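Local coordinates for DUF5037 domain-containing protein (Ruminococcus gnavus, PDB 4GL6) that is of unknown function and belongs to the DUF5037 family found in the gut bacterium Ruminococcus gnavus, at residues A[105-114]-A[119-129]. Numbering follows the deposited sequence.
Sequences IIIPEEWQDI and ISQWKNYVDLC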
# COMPACT_ATOMS: atom_id res chain seq x y z
N ILE A 105 3.20 2.79 1.40
CA ILE A 105 4.47 3.26 1.94
C ILE A 105 5.30 3.79 0.78
O ILE A 105 5.50 3.09 -0.17
CB ILE A 105 5.21 2.12 2.65
CG1 ILE A 105 4.44 1.71 3.92
CG2 ILE A 105 6.63 2.54 3.05
CD1 ILE A 105 4.90 0.43 4.58
N ILE A 106 5.74 5.04 0.88
CA ILE A 106 6.55 5.71 -0.15
C ILE A 106 7.92 6.08 0.41
O ILE A 106 8.03 6.90 1.31
CB ILE A 106 5.86 7.00 -0.64
CG1 ILE A 106 4.51 6.67 -1.34
CG2 ILE A 106 6.79 7.79 -1.55
CD1 ILE A 106 4.62 5.87 -2.63
N ILE A 107 8.97 5.47 -0.15
CA ILE A 107 10.36 5.71 0.21
C ILE A 107 10.85 6.92 -0.60
O ILE A 107 10.82 6.85 -1.83
CB ILE A 107 11.26 4.52 -0.17
CG1 ILE A 107 10.82 3.26 0.56
CG2 ILE A 107 12.72 4.81 0.12
CD1 ILE A 107 10.81 3.36 2.07
N PRO A 108 11.29 8.00 0.07
CA PRO A 108 11.77 9.20 -0.66
C PRO A 108 13.14 9.01 -1.36
O PRO A 108 13.92 8.13 -0.96
CB PRO A 108 11.84 10.26 0.44
CG PRO A 108 12.10 9.49 1.69
CD PRO A 108 11.45 8.15 1.53
N GLU A 109 13.40 9.87 -2.36
CA GLU A 109 14.63 9.83 -3.17
C GLU A 109 15.89 9.58 -2.34
O GLU A 109 16.67 8.69 -2.69
CB GLU A 109 14.79 11.12 -3.99
CG GLU A 109 15.92 11.10 -5.02
CD GLU A 109 16.03 12.37 -5.85
OE1 GLU A 109 15.74 13.48 -5.34
OE2 GLU A 109 16.43 12.26 -7.03
N GLU A 110 16.01 10.30 -1.23
CA GLU A 110 17.16 10.21 -0.30
C GLU A 110 17.49 8.78 0.13
O GLU A 110 18.66 8.46 0.26
CB GLU A 110 16.98 11.07 0.98
CG GLU A 110 16.74 12.57 0.81
CD GLU A 110 15.27 12.96 0.71
OE1 GLU A 110 14.49 12.55 1.59
OE2 GLU A 110 14.89 13.70 -0.24
N TRP A 111 16.47 7.95 0.35
CA TRP A 111 16.66 6.55 0.83
C TRP A 111 16.65 5.47 -0.22
O TRP A 111 16.94 4.31 0.10
CB TRP A 111 15.63 6.20 1.90
CG TRP A 111 15.55 7.18 3.05
CD1 TRP A 111 16.49 8.13 3.43
CD2 TRP A 111 14.50 7.26 4.06
NE1 TRP A 111 16.08 8.82 4.53
CE2 TRP A 111 14.90 8.35 4.96
CE3 TRP A 111 13.31 6.59 4.30
CZ2 TRP A 111 14.12 8.73 6.05
CZ3 TRP A 111 12.53 6.98 5.40
CH2 TRP A 111 12.94 8.02 6.25
N GLN A 112 16.38 5.82 -1.47
CA GLN A 112 16.32 4.82 -2.55
C GLN A 112 17.61 4.06 -2.79
O GLN A 112 17.56 2.90 -3.19
CB GLN A 112 15.80 5.45 -3.83
CG GLN A 112 14.32 5.78 -3.68
CD GLN A 112 13.76 6.61 -4.79
OE1 GLN A 112 14.37 6.82 -5.83
NE2 GLN A 112 12.59 7.13 -4.54
N ASP A 113 18.75 4.69 -2.50
CA ASP A 113 20.05 4.03 -2.61
C ASP A 113 20.31 3.00 -1.52
O ASP A 113 21.18 2.15 -1.73
CB ASP A 113 21.19 5.06 -2.60
CG ASP A 113 21.21 5.95 -3.84
OD1 ASP A 113 20.43 5.73 -4.81
OD2 ASP A 113 22.03 6.90 -3.84
N ILE A 114 19.59 3.05 -0.39
CA ILE A 114 19.83 2.11 0.73
C ILE A 114 19.57 0.68 0.25
O ILE A 114 18.55 0.45 -0.40
CB ILE A 114 18.97 2.38 2.00
CG1 ILE A 114 19.16 3.80 2.55
CG2 ILE A 114 19.37 1.41 3.12
CD1 ILE A 114 18.18 4.17 3.64
N ILE A 119 16.92 -1.66 4.24
CA ILE A 119 15.69 -0.82 4.31
C ILE A 119 14.40 -1.61 4.57
O ILE A 119 13.49 -1.10 5.22
CB ILE A 119 15.52 0.07 3.03
CG1 ILE A 119 14.52 1.23 3.22
CG2 ILE A 119 15.11 -0.74 1.81
CD1 ILE A 119 14.95 2.30 4.19
N SER A 120 14.32 -2.83 4.05
CA SER A 120 13.13 -3.67 4.18
C SER A 120 12.86 -4.21 5.60
O SER A 120 11.80 -4.75 5.84
CB SER A 120 13.21 -4.85 3.22
OG SER A 120 14.25 -5.72 3.62
N GLN A 121 13.82 -4.11 6.51
CA GLN A 121 13.57 -4.47 7.90
C GLN A 121 12.80 -3.31 8.56
O GLN A 121 13.30 -2.18 8.64
CB GLN A 121 14.84 -4.68 8.67
CG GLN A 121 15.71 -5.79 8.13
CD GLN A 121 16.81 -6.06 9.11
OE1 GLN A 121 17.95 -5.68 8.88
NE2 GLN A 121 16.46 -6.63 10.25
N TRP A 122 11.60 -3.62 9.05
CA TRP A 122 10.72 -2.62 9.66
C TRP A 122 11.41 -1.78 10.73
O TRP A 122 11.28 -0.56 10.72
CB TRP A 122 9.48 -3.30 10.22
CG TRP A 122 8.44 -2.31 10.57
CD1 TRP A 122 8.16 -1.80 11.82
CD2 TRP A 122 7.53 -1.64 9.67
NE1 TRP A 122 7.14 -0.90 11.75
CE2 TRP A 122 6.72 -0.75 10.50
CE3 TRP A 122 7.30 -1.69 8.31
CZ2 TRP A 122 5.73 0.05 9.97
CZ3 TRP A 122 6.29 -0.88 7.79
CH2 TRP A 122 5.52 -0.04 8.60
N LYS A 123 12.17 -2.43 11.61
CA LYS A 123 12.91 -1.72 12.66
C LYS A 123 13.83 -0.59 12.12
O LYS A 123 13.87 0.50 12.70
CB LYS A 123 13.69 -2.68 13.56
CG LYS A 123 14.67 -3.62 12.86
CD LYS A 123 15.78 -4.11 13.80
CE LYS A 123 16.84 -4.91 13.04
NZ LYS A 123 18.09 -5.11 13.83
N ASN A 124 14.52 -0.83 11.00
CA ASN A 124 15.41 0.16 10.38
C ASN A 124 14.65 1.28 9.74
O ASN A 124 15.11 2.43 9.74
CB ASN A 124 16.30 -0.47 9.31
CG ASN A 124 17.32 -1.42 9.88
OD1 ASN A 124 17.74 -1.29 11.03
ND2 ASN A 124 17.75 -2.36 9.07
N TYR A 125 13.51 0.94 9.15
CA TYR A 125 12.66 1.91 8.49
C TYR A 125 12.08 2.89 9.51
O TYR A 125 12.09 4.10 9.27
CB TYR A 125 11.57 1.19 7.68
CG TYR A 125 10.59 2.13 7.02
CD1 TYR A 125 11.02 3.10 6.12
CD2 TYR A 125 9.21 2.04 7.28
CE1 TYR A 125 10.11 3.98 5.51
CE2 TYR A 125 8.29 2.91 6.67
CZ TYR A 125 8.75 3.88 5.80
OH TYR A 125 7.87 4.70 5.21
N VAL A 126 11.58 2.37 10.62
CA VAL A 126 11.06 3.18 11.73
C VAL A 126 12.14 4.10 12.30
O VAL A 126 11.86 5.25 12.61
CB VAL A 126 10.48 2.29 12.87
CG1 VAL A 126 10.21 3.09 14.14
CG2 VAL A 126 9.22 1.58 12.39
N ASP A 127 13.35 3.58 12.45
CA ASP A 127 14.50 4.36 12.91
C ASP A 127 14.76 5.53 11.95
O ASP A 127 14.97 6.66 12.40
CB ASP A 127 15.76 3.48 13.06
CG ASP A 127 17.04 4.30 13.14
OD1 ASP A 127 17.20 5.06 14.12
OD2 ASP A 127 17.88 4.20 12.21
N LEU A 128 14.75 5.25 10.65
CA LEU A 128 14.94 6.29 9.65
C LEU A 128 13.83 7.35 9.72
O LEU A 128 14.12 8.54 9.67
CB LEU A 128 15.05 5.70 8.23
CG LEU A 128 16.44 5.28 7.73
CD1 LEU A 128 17.28 4.45 8.71
CD2 LEU A 128 16.21 4.53 6.42
N CYS A 129 12.58 6.91 9.88
CA CYS A 129 11.44 7.83 9.93
C CYS A 129 11.39 8.71 11.17
O CYS A 129 11.11 9.90 11.05
CB CYS A 129 10.10 7.09 9.79
SG CYS A 129 9.86 6.32 8.18
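The loop that leaves strand 99-104, at the edge of the mixed sheet, packs through Trp-111 on Leu-128 of helix 122-129, the second of the two short helices that follow; Ile-119 belongs to the first, helix 116-119. CB of Leu-128 makes a CH-pi contact over the indole face, 3.9 Å from the centroid of the six-membered ring and 17° off its normal, while CD2 covers the middle of the same indole. Pro-108 CG lies toward the rim of the opposite face. The indole edge serves other partners: CZ3 meets Tyr-125 CE1 near the indole plane, the two side chains crossing roughly at right angles, and Cys-129 SG stands at the edge, 3.9 Å from CZ3, as a sulfur-aromatic contact. Replacing Trp-111 with an alanine is likely to open a gap, taking away the indole face under Leu-128 CB and CD2 and the indole edge beside Tyr-125 CE1 and Cys-129 SG. Tyr-125, with CG anti to the backbone N (chi1 177°), extends toward the start of the loop, where Ile-107 CD1 comes within 3.6 Å of CE1 and Ile-105 CG2 lies beside CZ. Its hydroxyl is hydrogen-bonded to Leu-139 O, and Leu-80 of helix 75-95 touches both Ile-107 and Tyr-125. At the far end of the loop, a type I turn from Trp-111 to Ile-114 sets Ile-114 CD1 against both Leu-128 CD2, which it meets tip to tip, and Ile-119 CD1, 3.8 Å away. No hydrogen bond spans the two segments; at the strand end of the loop, Ile-105 CD1 meets the Trp-122 ring edge in plane, 3.7 Å from CZ3.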